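Local coordinates for proto-oncogene tyrosine-protein kinase receptor Ret (Danio rerio, PDB 7AMK) that acts as a receptor tyrosine kinase whose cadherin-like extracellular domains probably take part in recognising GDNF together with its co-receptor GFR alpha 1, at residues 23-28 against 107-112; 127-132 against 164-169; 245-250 against 360-365. The protein carries 4 engineered substitutions. All blocks are in the same frame, centred on the assembly; numbering follows the deposited sequence.

Interaction 1: residues 23-28 against 107-112; sequences LQVISM and VEVKLS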
ATOM      1  N   LEU A  23      52.531 -11.379  28.108  1.00 19.10           N
ATOM      2  CA  LEU A  23      51.687 -11.746  26.983  1.00 22.94           C
ATOM      3  C   LEU A  23      52.254 -11.058  25.750  1.00 18.62           C
ATOM      4  O   LEU A  23      53.137 -10.203  25.845  1.00 21.95           O
ATOM      5  CB  LEU A  23      50.216 -11.358  27.215  1.00 17.48           C
ATOM      6  CG  LEU A  23      49.927  -9.907  27.652  1.00 21.38           C
ATOM      7  CD1 LEU A  23      49.920  -8.883  26.487  1.00 17.84           C
ATOM      8  CD2 LEU A  23      48.628  -9.826  28.446  1.00 25.81           C
ATOM      9  N   GLN A  24      51.736 -11.452  24.591  1.00 23.08           N
ATOM     10  CA  GLN A  24      52.161 -10.933  23.297  1.00 17.89           C
ATOM     11  C   GLN A  24      50.952 -10.379  22.549  1.00 20.47           C
ATOM     12  O   GLN A  24      50.008 -11.123  22.252  1.00 18.67           O
ATOM     13  CB  GLN A  24      52.841 -12.025  22.482  1.00 18.28           C
ATOM     14  CG  GLN A  24      53.353 -11.520  21.140  1.00 20.37           C
ATOM     15  CD  GLN A  24      53.778 -12.667  20.255  1.00 25.62           C
ATOM     16  OE1 GLN A  24      53.974 -13.780  20.740  1.00 26.33           O
ATOM     17  NE2 GLN A  24      53.905 -12.410  18.942  1.00 21.45           N
ATOM     18  N   VAL A  25      50.966  -9.063  22.299  1.00 21.40           N
ATOM     19  CA  VAL A  25      49.956  -8.376  21.488  1.00 17.44           C
ATOM     20  C   VAL A  25      50.244  -8.654  20.021  1.00 20.20           C
ATOM     21  O   VAL A  25      51.391  -8.513  19.569  1.00 20.07           O
ATOM     22  CB  VAL A  25      49.993  -6.860  21.748  1.00 19.37           C
ATOM     23  CG1 VAL A  25      49.145  -6.110  20.737  1.00 18.28           C
ATOM     24  CG2 VAL A  25      49.567  -6.537  23.153  1.00 18.22           C
ATOM     25  N   ILE A  26      49.208  -9.016  19.258  1.00 17.26           N
ATOM     26  CA  ILE A  26      49.345  -9.379  17.850  1.00 20.29           C
ATOM     27  C   ILE A  26      48.790  -8.269  16.967  1.00 21.09           C
ATOM     28  O   ILE A  26      47.692  -7.752  17.219  1.00 17.29           O
ATOM     29  CB  ILE A  26      48.636 -10.702  17.526  1.00 19.32           C
ATOM     30  CG1 ILE A  26      49.185 -11.821  18.396  1.00 18.97           C
ATOM     31  CG2 ILE A  26      48.766 -11.024  16.018  1.00 16.44           C
ATOM     32  CD1 ILE A  26      50.557 -12.253  17.990  1.00 21.54           C
ATOM     33  N   SER A  27      49.530  -7.926  15.914  1.00 18.36           N
ATOM     34  CA  SER A  27      49.020  -7.038  14.878  1.00 23.11           C
ATOM     35  C   SER A  27      49.122  -7.751  13.542  1.00 21.47           C
ATOM     36  O   SER A  27      50.161  -8.332  13.228  1.00 32.87           O
ATOM     37  CB  SER A  27      49.805  -5.720  14.822  1.00 31.90           C
ATOM     38  OG  SER A  27      49.215  -4.780  13.931  1.00 28.38           O
ATOM     39  N   MET A  28      48.056  -7.730  12.762  1.00 18.99           N
ATOM     40  CA  MET A  28      48.093  -8.375  11.461  1.00 23.12           C
ATOM     41  C   MET A  28      48.336  -7.364  10.348  1.00 27.44           C
ATOM     42  O   MET A  28      47.781  -6.259  10.361  1.00 26.62           O
ATOM     43  CB  MET A  28      46.818  -9.158  11.231  1.00 24.68           C
ATOM     44  CG  MET A  28      46.793 -10.324  12.203  1.00 22.10           C
ATOM     45  SD  MET A  28      45.831 -11.639  11.585  1.00 37.58           S
ATOM     46  CE  MET A  28      46.861 -12.229  10.236  1.00 24.05           C
ATOM     47  N   VAL A 107      44.709  -1.249  21.563  1.00 27.46           N
ATOM     48  CA  VAL A 107      44.242  -2.484  22.188  1.00 28.32           C
ATOM     49  C   VAL A 107      44.175  -2.269  23.692  1.00 24.65           C
ATOM     50  O   VAL A 107      45.016  -1.572  24.267  1.00 21.69           O
ATOM     51  CB  VAL A 107      45.171  -3.670  21.863  1.00 27.78           C
ATOM     52  CG1 VAL A 107      44.614  -4.927  22.421  1.00 34.86           C
ATOM     53  CG2 VAL A 107      45.297  -3.818  20.390  1.00 35.95           C
ATOM     54  N   GLU A 108      43.197  -2.883  24.335  1.00 21.05           N
ATOM     55  CA  GLU A 108      43.097  -2.843  25.783  1.00 21.78           C
ATOM     56  C   GLU A 108      43.745  -4.108  26.351  1.00 23.70           C
ATOM     57  O   GLU A 108      43.432  -5.226  25.927  1.00 25.06           O
ATOM     58  CB  GLU A 108      41.632  -2.688  26.210  1.00 28.09           C
ATOM     59  CG  GLU A 108      41.388  -2.716  27.726  1.00 26.84           C
ATOM     60  CD  GLU A 108      39.956  -2.351  28.156  1.00 36.35           C
ATOM     61  OE1 GLU A 108      39.204  -1.661  27.412  1.00 38.35           O
ATOM     62  OE2 GLU A 108      39.585  -2.749  29.286  1.00 41.30           O
ATOM     63  N   VAL A 109      44.672  -3.930  27.285  1.00 20.62           N
ATOM     64  CA  VAL A 109      45.280  -5.040  28.008  1.00 20.51           C
ATOM     65  C   VAL A 109      44.817  -4.919  29.449  1.00 24.84           C
ATOM     66  O   VAL A 109      45.252  -4.027  30.189  1.00 26.98           O
ATOM     67  CB  VAL A 109      46.808  -5.041  27.902  1.00 19.00           C
ATOM     68  CG1 VAL A 109      47.368  -6.258  28.584  1.00 18.71           C
ATOM     69  CG2 VAL A 109      47.246  -4.977  26.430  1.00 21.99           C
ATOM     70  N   LYS A 110      43.929  -5.813  29.854  1.00 21.55           N
ATOM     71  CA  LYS A 110      43.288  -5.724  31.157  1.00 29.34           C
ATOM     72  C   LYS A 110      43.964  -6.742  32.069  1.00 30.45           C
ATOM     73  O   LYS A 110      43.876  -7.954  31.842  1.00 28.78           O
ATOM     74  CB  LYS A 110      41.782  -5.958  31.038  1.00 31.50           C
ATOM     75  CG  LYS A 110      40.950  -5.122  31.984  1.00 40.18           C
ATOM     76  CD  LYS A 110      39.468  -5.140  31.608  1.00 42.72           C
ATOM     77  CE  LYS A 110      38.673  -4.146  32.447  1.00 37.68           C
ATOM     78  N   LEU A 111      44.690  -6.245  33.060  1.00 27.95           N
ATOM     79  CA  LEU A 111      45.445  -7.094  33.963  1.00 23.98           C
ATOM     80  C   LEU A 111      44.744  -7.108  35.316  1.00 27.76           C
ATOM     81  O   LEU A 111      44.177  -6.098  35.746  1.00 24.57           O
ATOM     82  CB  LEU A 111      46.895  -6.610  34.075  1.00 21.69           C
ATOM     83  CG  LEU A 111      47.702  -6.565  32.764  1.00 25.03           C
ATOM     84  CD1 LEU A 111      49.019  -5.857  32.958  1.00 26.68           C
ATOM     85  CD2 LEU A 111      47.964  -7.956  32.228  1.00 28.58           C
ATOM     86  N   SER A 112      44.732  -8.272  35.952  1.00 25.54           N
ATOM     87  CA  SER A 112      44.146  -8.433  37.274  1.00 27.52           C
ATOM     88  C   SER A 112      45.292  -8.623  38.241  1.00 25.82           C
ATOM     89  O   SER A 112      46.028  -9.614  38.158  1.00 35.35           O
ATOM     90  CB  SER A 112      43.180  -9.612  37.327  1.00 31.94           C
ATOM     91  OG  SER A 112      42.046  -9.359  36.521  1.00 38.59           O
TER
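Facing sheets of a beta-sandwich meet where L23 and V25, at the end of strand 21-24 and just beyond it, lie over V107, V109 and L111 of strand 106-114. V109 is shared by two partners, one to each methyl. With CG1 anti to the backbone N (chi1 -176°), that branch meets L23 CD2, with V109 CG1 and L23 CD2 3.8 Å apart. The other branch turns to V25, V109 CG2 lying 4.3 Å from V25 CG2. The L23 and V109 side chains lie antiparallel, one alongside the other, and L23 CD2 also approaches L111 CD2 at 4.3 Å. In the first cadherin-like domain this joins the sheet of strands 21-24, 59-62 and 51-53 to the one in which strand 106-114 runs between 7-14 and 83-92. No hydrogen bond links the two segments: each finds its backbone partners within its own sheet, L23 with L60 and V107 with V89. V25 and V107 touch more loosely, V25 CG1 standing 4.5 Å from V107 CG2. L60 and V89 add further apolar surface around V109, while F3 and Y8 pack against V107.

Interaction 2: residues 127-132 against 164-169; sequences STLCFP and YTISYG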
ATOM      1  N   SER A 127      44.941 -27.659  32.594  1.00 23.97           N
ATOM      2  CA  SER A 127      44.088 -26.880  31.705  1.00 30.49           C
ATOM      3  C   SER A 127      44.370 -25.386  31.828  1.00 23.66           C
ATOM      4  O   SER A 127      44.442 -24.683  30.815  1.00 22.34           O
ATOM      5  CB  SER A 127      42.614 -27.187  31.982  1.00 26.34           C
ATOM      6  OG  SER A 127      42.284 -26.903  33.317  1.00 32.63           O
ATOM      7  N   THR A 128      44.572 -24.892  33.061  1.00 26.44           N
ATOM      8  CA  THR A 128      44.904 -23.483  33.258  1.00 22.76           C
ATOM      9  C   THR A 128      46.276 -23.160  32.684  1.00 28.44           C
ATOM     10  O   THR A 128      46.466 -22.095  32.090  1.00 26.71           O
ATOM     11  CB  THR A 128      44.879 -23.121  34.753  1.00 31.38           C
ATOM     12  OG1 THR A 128      43.668 -23.585  35.359  1.00 29.15           O
ATOM     13  CG2 THR A 128      44.981 -21.604  34.933  1.00 26.16           C
ATOM     14  N   LEU A 129      47.257 -24.047  32.896  1.00 28.74           N
ATOM     15  CA  LEU A 129      48.587 -23.823  32.337  1.00 21.78           C
ATOM     16  C   LEU A 129      48.529 -23.669  30.823  1.00 23.24           C
ATOM     17  O   LEU A 129      49.242 -22.839  30.241  1.00 22.59           O
ATOM     18  CB  LEU A 129      49.514 -24.979  32.712  1.00 23.41           C
ATOM     19  CG  LEU A 129      50.869 -25.016  31.987  1.00 31.45           C
ATOM     20  CD1 LEU A 129      51.747 -23.783  32.306  1.00 28.56           C
ATOM     21  CD2 LEU A 129      51.621 -26.300  32.305  1.00 27.11           C
ATOM     22  N   CYS A 130      47.679 -24.463  30.181  1.00 23.98           N
ATOM     23  CA  CYS A 130      47.527 -24.543  28.739  1.00 19.23           C
ATOM     24  C   CYS A 130      46.732 -23.379  28.144  1.00 19.67           C
ATOM     25  O   CYS A 130      47.149 -22.791  27.139  1.00 19.47           O
ATOM     26  CB  CYS A 130      46.852 -25.875  28.405  1.00 22.95           C
ATOM     27  SG  CYS A 130      48.043 -27.241  28.366  1.00 21.86           S
ATOM     28  N   PHE A 131      45.577 -23.053  28.728  1.00 21.42           N
ATOM     29  CA  PHE A 131      44.626 -22.161  28.081  1.00 25.51           C
ATOM     30  C   PHE A 131      44.048 -21.171  29.076  1.00 30.11           C
ATOM     31  O   PHE A 131      43.692 -21.551  30.196  1.00 34.55           O
ATOM     32  CB  PHE A 131      43.461 -22.921  27.438  1.00 16.50           C
ATOM     33  CG  PHE A 131      43.863 -23.859  26.343  1.00 16.40           C
ATOM     34  CD1 PHE A 131      44.193 -23.382  25.076  1.00 15.67           C
ATOM     35  CD2 PHE A 131      43.855 -25.226  26.555  1.00 17.20           C
ATOM     36  CE1 PHE A 131      44.536 -24.264  24.063  1.00 15.73           C
ATOM     37  CE2 PHE A 131      44.192 -26.111  25.530  1.00 17.80           C
ATOM     38  CZ  PHE A 131      44.543 -25.623  24.288  1.00 16.51           C
ATOM     39  N   PRO A 132      43.906 -19.907  28.675  1.00 37.66           N
ATOM     40  CA  PRO A 132      43.209 -18.933  29.523  1.00 35.72           C
ATOM     41  C   PRO A 132      41.845 -19.444  29.953  1.00 32.88           C
ATOM     42  O   PRO A 132      41.214 -20.273  29.296  1.00 37.29           O
ATOM     43  CB  PRO A 132      43.072 -17.708  28.623  1.00 32.27           C
ATOM     44  CG  PRO A 132      44.187 -17.855  27.616  1.00 41.38           C
ATOM     45  CD  PRO A 132      44.383 -19.324  27.410  1.00 31.57           C
ATOM     46  N   TYR A 164      58.306 -28.037  32.561  1.00 42.00           N
ATOM     47  CA  TYR A 164      57.362 -28.664  31.647  1.00 37.20           C
ATOM     48  C   TYR A 164      57.662 -28.212  30.227  1.00 38.27           C
ATOM     49  O   TYR A 164      57.986 -27.047  30.003  1.00 43.01           O
ATOM     50  CB  TYR A 164      55.915 -28.297  32.006  1.00 32.06           C
ATOM     51  CG  TYR A 164      55.389 -28.970  33.250  1.00 33.15           C
ATOM     52  CD1 TYR A 164      56.133 -29.947  33.895  1.00 32.89           C
ATOM     53  CD2 TYR A 164      54.146 -28.639  33.773  1.00 33.08           C
ATOM     54  CE1 TYR A 164      55.659 -30.569  35.017  1.00 38.26           C
ATOM     55  CE2 TYR A 164      53.662 -29.265  34.914  1.00 31.70           C
ATOM     56  CZ  TYR A 164      54.427 -30.228  35.525  1.00 33.22           C
ATOM     57  OH  TYR A 164      53.966 -30.865  36.651  1.00 36.26           O
ATOM     58  N   THR A 165      57.556 -29.126  29.267  1.00 32.27           N
ATOM     59  CA  THR A 165      57.555 -28.732  27.864  1.00 37.11           C
ATOM     60  C   THR A 165      56.114 -28.647  27.373  1.00 29.14           C
ATOM     61  O   THR A 165      55.277 -29.482  27.723  1.00 28.64           O
ATOM     62  CB  THR A 165      58.348 -29.706  27.000  1.00 30.37           C
ATOM     63  OG1 THR A 165      57.732 -30.992  27.068  1.00 48.48           O
ATOM     64  CG2 THR A 165      59.769 -29.799  27.502  1.00 38.35           C
ATOM     65  N   ILE A 166      55.832 -27.635  26.563  1.00 28.08           N
ATOM     66  CA  ILE A 166      54.475 -27.323  26.131  1.00 26.57           C
ATOM     67  C   ILE A 166      54.498 -27.065  24.638  1.00 27.68           C
ATOM     68  O   ILE A 166      55.225 -26.181  24.178  1.00 36.36           O
ATOM     69  CB  ILE A 166      53.902 -26.095  26.857  1.00 30.54           C
ATOM     70  CG1 ILE A 166      53.980 -26.249  28.367  1.00 28.60           C
ATOM     71  CG2 ILE A 166      52.453 -25.866  26.449  1.00 30.23           C
ATOM     72  CD1 ILE A 166      53.252 -25.142  29.130  1.00 39.46           C
ATOM     73  N   SER A 167      53.706 -27.813  23.881  1.00 23.75           N
ATOM     74  CA  SER A 167      53.541 -27.502  22.469  1.00 26.07           C
ATOM     75  C   SER A 167      52.050 -27.452  22.135  1.00 21.93           C
ATOM     76  O   SER A 167      51.224 -28.027  22.844  1.00 23.38           O
ATOM     77  CB  SER A 167      54.314 -28.512  21.601  1.00 23.49           C
ATOM     78  OG  SER A 167      53.844 -29.837  21.749  1.00 34.33           O
ATOM     79  N   TYR A 168      51.701 -26.738  21.069  1.00 20.59           N
ATOM     80  CA  TYR A 168      50.309 -26.585  20.658  1.00 18.81           C
ATOM     81  C   TYR A 168      50.138 -27.056  19.221  1.00 18.79           C
ATOM     82  O   TYR A 168      51.087 -27.038  18.435  1.00 19.41           O
ATOM     83  CB  TYR A 168      49.841 -25.122  20.772  1.00 17.71           C
ATOM     84  CG  TYR A 168      49.779 -24.625  22.177  1.00 17.69           C
ATOM     85  CD1 TYR A 168      50.899 -24.077  22.792  1.00 18.29           C
ATOM     86  CD2 TYR A 168      48.604 -24.721  22.925  1.00 17.24           C
ATOM     87  CE1 TYR A 168      50.852 -23.618  24.098  1.00 18.40           C
ATOM     88  CE2 TYR A 168      48.553 -24.295  24.211  1.00 17.41           C
ATOM     89  CZ  TYR A 168      49.685 -23.744  24.805  1.00 18.19           C
ATOM     90  OH  TYR A 168      49.625 -23.302  26.108  1.00 18.25           O
ATOM     91  N   GLY A 169      48.925 -27.503  18.887  1.00 18.23           N
ATOM     92  CA  GLY A 169      48.586 -27.810  17.509  1.00 18.12           C
ATOM     93  C   GLY A 169      47.135 -27.521  17.189  1.00 17.10           C
ATOM     94  O   GLY A 169      46.278 -27.509  18.076  1.00 26.84           O
TER
HETATM   95  O   HOH W   1      51.041 -22.081  28.352  1.00 22.28           O
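Y168 carries its ring with CG anti to the carbonyl carbon (chi1 -67°), which brings the phenol to the C-terminal end of helix 126-130, and L129 sets CG anti to its backbone N (chi1 169°), which swings its methyls across to Y164 and I166. The phenol is the polar centre. Y168 OH donates to C130 O over 2.7 Å, approaching in the carbonyl plane on a lone pair. A water closes a small bridge beside it, giving one proton to L129 O at 2.7 Å and the other to Y168 OH at 2.9 Å. The hydroxyl therefore both gives and receives, and two carbonyls of the helix's final turn gain partners where the run of helical N-H groups ends.

The edge of the Y168 ring is directed at the face of F131 in an offset edge-to-face pair, the centroids of the F131 and Y168 rings 5.8 Å apart and their planes at 72°. The nearest atoms are F131 CE1 and Y168 CE2, at 4.0 Å. Nearer the start of 164-169, L129 meets two side chains. L129 CD2 lies in the plane of the Y164 ring, at its edge, 3.7 Å from Y164 CD2, while I166 CD1 comes up against the branch point, 3.7 Å from L129 CG. The polar end of Y164 belongs to E212, to which its OH is hydrogen-bonded.

F131 reaches on to I205 and V218. The arrangement is that of a short helix packed against the edge strand 165-170 of a mixed sheet of a cadherin-like fold, and tied by the C130-C207 disulfide to the next strand, 200-210.

Interaction 3: residues 245-250 against 360-365; sequences LVEFDR and LPVPIR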
ATOM      1  N   LEU A 245       2.755   2.052 -15.625  1.00 41.92           N
ATOM      2  CA  LEU A 245       1.612   2.767 -16.172  1.00 36.76           C
ATOM      3  C   LEU A 245       1.075   3.694 -15.097  1.00 34.42           C
ATOM      4  O   LEU A 245       0.809   3.254 -13.974  1.00 34.75           O
ATOM      5  CB  LEU A 245       0.516   1.804 -16.646  1.00 37.76           C
ATOM      6  CG  LEU A 245      -0.720   2.490 -17.266  1.00 47.55           C
ATOM      7  CD1 LEU A 245      -0.353   3.270 -18.525  1.00 42.33           C
ATOM      8  CD2 LEU A 245      -1.887   1.535 -17.548  1.00 40.21           C
ATOM      9  N   VAL A 246       0.953   4.973 -15.433  1.00 34.82           N
ATOM     10  CA  VAL A 246       0.275   5.958 -14.597  1.00 40.11           C
ATOM     11  C   VAL A 246      -1.015   6.352 -15.303  1.00 43.56           C
ATOM     12  O   VAL A 246      -0.983   6.947 -16.390  1.00 37.69           O
ATOM     13  CB  VAL A 246       1.134   7.200 -14.346  1.00 38.51           C
ATOM     14  CG1 VAL A 246       0.378   8.149 -13.422  1.00 35.03           C
ATOM     15  CG2 VAL A 246       2.483   6.808 -13.784  1.00 41.56           C
ATOM     16  N   GLU A 247      -2.147   6.052 -14.674  1.00 37.76           N
ATOM     17  CA  GLU A 247      -3.448   6.348 -15.254  1.00 39.68           C
ATOM     18  C   GLU A 247      -4.392   6.817 -14.155  1.00 42.94           C
ATOM     19  O   GLU A 247      -4.281   7.960 -13.695  1.00 42.63           O
ATOM     20  CB  GLU A 247      -4.004   5.120 -15.991  1.00 40.81           C
ATOM     21  CG  GLU A 247      -5.320   5.398 -16.763  1.00 44.81           C
ATOM     22  CD  GLU A 247      -5.668   4.315 -17.785  1.00 50.84           C
ATOM     23  OE1 GLU A 247      -5.094   3.202 -17.717  1.00 56.79           O
ATOM     24  OE2 GLU A 247      -6.519   4.579 -18.659  1.00 51.61           O
ATOM     25  N   PHE A 248      -5.296   5.935 -13.715  1.00 41.60           N
ATOM     26  CA  PHE A 248      -6.339   6.331 -12.771  1.00 43.03           C
ATOM     27  C   PHE A 248      -5.805   6.573 -11.369  1.00 42.13           C
ATOM     28  O   PHE A 248      -6.465   7.253 -10.584  1.00 45.92           O
ATOM     29  CB  PHE A 248      -7.445   5.273 -12.739  1.00 45.52           C
ATOM     30  CG  PHE A 248      -8.124   5.095 -14.058  1.00 50.82           C
ATOM     31  CD1 PHE A 248      -8.984   6.067 -14.547  1.00 47.79           C
ATOM     32  CD2 PHE A 248      -7.882   3.977 -14.831  1.00 48.67           C
ATOM     33  CE1 PHE A 248      -9.600   5.917 -15.770  1.00 49.25           C
ATOM     34  CE2 PHE A 248      -8.496   3.826 -16.058  1.00 48.01           C
ATOM     35  CZ  PHE A 248      -9.347   4.789 -16.527  1.00 49.39           C
ATOM     36  N   ASP A 249      -4.620   6.058 -11.041  1.00 46.87           N
ATOM     37  CA  ASP A 249      -3.980   6.317  -9.754  1.00 41.16           C
ATOM     38  C   ASP A 249      -2.850   7.302  -9.981  1.00 39.80           C
ATOM     39  O   ASP A 249      -1.803   6.938 -10.524  1.00 41.68           O
ATOM     40  CB  ASP A 249      -3.446   5.037  -9.116  1.00 44.18           C
ATOM     41  CG  ASP A 249      -2.745   5.292  -7.779  1.00 45.43           C
ATOM     42  OD1 ASP A 249      -2.178   6.390  -7.572  1.00 50.09           O
ATOM     43  OD2 ASP A 249      -2.761   4.384  -6.922  1.00 57.23           O
ATOM     44  N   ARG A 250      -3.037   8.526  -9.513  1.00 41.52           N
ATOM     45  CA  ARG A 250      -2.033   9.563  -9.673  1.00 37.90           C
ATOM     46  C   ARG A 250      -1.692  10.225  -8.343  1.00 43.59           C
ATOM     47  O   ARG A 250      -1.198  11.351  -8.337  1.00 50.31           O
ATOM     48  CB  ARG A 250      -2.520  10.607 -10.684  1.00 39.04           C
ATOM     49  CG  ARG A 250      -3.593  10.091 -11.619  1.00 40.06           C
ATOM     50  CD  ARG A 250      -4.036  11.156 -12.605  1.00 45.47           C
ATOM     51  NE  ARG A 250      -3.559  10.890 -13.962  1.00 45.99           N
ATOM     52  CZ  ARG A 250      -2.637  11.613 -14.582  1.00 40.47           C
ATOM     53  NH1 ARG A 250      -2.065  12.641 -13.995  1.00 46.66           N
ATOM     54  NH2 ARG A 250      -2.290  11.301 -15.827  1.00 40.81           N
ATOM     55  N   LEU A 360      -0.792   8.021 -19.054  1.00 43.85           N
ATOM     56  CA  LEU A 360      -1.928   8.378 -19.892  1.00 42.09           C
ATOM     57  C   LEU A 360      -2.723   9.498 -19.240  1.00 42.50           C
ATOM     58  O   LEU A 360      -2.714   9.638 -18.014  1.00 44.86           O
ATOM     59  CB  LEU A 360      -2.843   7.181 -20.097  1.00 42.96           C
ATOM     60  CG  LEU A 360      -2.168   5.857 -20.429  1.00 45.22           C
ATOM     61  CD1 LEU A 360      -3.106   4.724 -20.089  1.00 50.97           C
ATOM     62  CD2 LEU A 360      -1.809   5.807 -21.893  1.00 47.73           C
ATOM     63  N   PRO A 361      -3.400  10.300 -20.049  1.00 44.24           N
ATOM     64  CA  PRO A 361      -4.330  11.288 -19.507  1.00 45.07           C
ATOM     65  C   PRO A 361      -5.618  10.637 -19.037  1.00 45.78           C
ATOM     66  O   PRO A 361      -6.018   9.569 -19.505  1.00 46.30           O
ATOM     67  CB  PRO A 361      -4.598  12.203 -20.707  1.00 46.94           C
ATOM     68  CG  PRO A 361      -4.486  11.280 -21.869  1.00 47.62           C
ATOM     69  CD  PRO A 361      -3.372  10.332 -21.524  1.00 47.78           C
ATOM     70  N   VAL A 362      -6.280  11.307 -18.105  1.00 35.00           N
ATOM     71  CA  VAL A 362      -7.539  10.798 -17.576  1.00 37.15           C
ATOM     72  C   VAL A 362      -8.649  11.769 -17.981  1.00 33.98           C
ATOM     73  O   VAL A 362      -8.690  12.914 -17.491  1.00 28.57           O
ATOM     74  CB  VAL A 362      -7.472  10.604 -16.056  1.00 42.94           C
ATOM     75  CG1 VAL A 362      -8.841  10.315 -15.499  1.00 34.68           C
ATOM     76  CG2 VAL A 362      -6.491   9.450 -15.743  1.00 37.81           C
ATOM     77  N   PRO A 363      -9.551  11.370 -18.877  1.00 33.02           N
ATOM     78  CA  PRO A 363     -10.670  12.241 -19.249  1.00 27.77           C
ATOM     79  C   PRO A 363     -11.632  12.425 -18.086  1.00 28.87           C
ATOM     80  O   PRO A 363     -11.789  11.542 -17.241  1.00 27.88           O
ATOM     81  CB  PRO A 363     -11.335  11.480 -20.399  1.00 28.25           C
ATOM     82  CG  PRO A 363     -11.024  10.050 -20.114  1.00 30.18           C
ATOM     83  CD  PRO A 363      -9.641  10.045 -19.523  1.00 33.64           C
ATOM     84  N   ILE A 364     -12.248  13.599 -18.035  1.00 26.57           N
ATOM     85  CA  ILE A 364     -13.228  13.941 -17.016  1.00 26.27           C
ATOM     86  C   ILE A 364     -14.559  14.087 -17.738  1.00 29.34           C
ATOM     87  O   ILE A 364     -14.745  15.002 -18.546  1.00 25.71           O
ATOM     88  CB  ILE A 364     -12.854  15.224 -16.255  1.00 31.75           C
ATOM     89  CG1 ILE A 364     -11.479  15.103 -15.591  1.00 27.29           C
ATOM     90  CG2 ILE A 364     -13.916  15.569 -15.234  1.00 29.55           C
ATOM     91  CD1 ILE A 364     -11.386  13.988 -14.554  1.00 36.15           C
ATOM     92  N   ARG A 365     -15.493  13.184 -17.458  1.00 25.97           N
ATOM     93  CA  ARG A 365     -16.671  13.114 -18.305  1.00 25.95           C
ATOM     94  C   ARG A 365     -17.634  12.078 -17.745  1.00 27.83           C
ATOM     95  O   ARG A 365     -17.217  10.995 -17.321  1.00 27.22           O
ATOM     96  CB  ARG A 365     -16.286  12.760 -19.749  1.00 26.49           C
ATOM     97  CG  ARG A 365     -15.739  11.335 -19.909  1.00 32.84           C
ATOM     98  CD  ARG A 365     -15.202  11.077 -21.310  1.00 28.35           C
ATOM     99  NE  ARG A 365     -14.675   9.727 -21.422  1.00 39.31           N
ATOM    100  CZ  ARG A 365     -13.779   9.334 -22.317  1.00 48.48           C
ATOM    101  NH1 ARG A 365     -13.254  10.183 -23.193  1.00 34.19           N
ATOM    102  NH2 ARG A 365     -13.397   8.057 -22.332  1.00 42.33           N
TER
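R250 lies antiparallel alongside V362; bent at chi3 (108°), its chain turns NE back to E247 O and NH2 to L360 O. R250 NH2 donates to L360 O at 2.8 Å; the oxygen lies in the guanidinium plane, while the nitrogen sits tilted 25° from the carbonyl plane. The bond from R250 NE to E247 O is weak, and V362 CG2 fits against both ends of it, 3.7 Å from R250 NE and 3.4 Å from E247 O. With an alanine in place of R250, L360 O would probably lose this donor and a gap would be likely to open beside V362 CG2. The L360 side chain turns to a different part of 245-250: its CD1 meets both L245 CD1, tight at 3.5 Å, and the carboxylate of E247, whose OE1 is 3.4 Å from L360 CD1. F248 is backed on one ring face by E247 CG, and its CD1 comes within 4.4 Å of V362 CG1. L360 N bonds to V246 O at 2.9 Å, carrying the parallel pairing one step beyond the end of strand 350-359. From there the chain leads toward strand 371-375 of the fourth cadherin-like domain, with K397, before strand 401-407, bonded to the backbones of F248 and R250.

Interactions 1 and 2 are buried and lie on the same side of the chain's centre, their centres about 19 Å apart; strand 106-114 of the first leads on to helix 126-130 of the second. Interaction 3 is some 68 and 78 Å away between centres, on the opposite side, and only partly buried. Interaction 1 joins two sheets through aliphatic groups alone, whereas interaction 2 sets a helix against a sheet with an aromatic pair, a hydroxyl and a water. Interaction 3 holds chain leaving paired strands, combining backbone bonds and an arginine with leucine and valine packing, with a glycan fucose touching L245. Strands 106-114 and 350-359 occupy matching positions in their sheets, each parallel to that sheet's first strand.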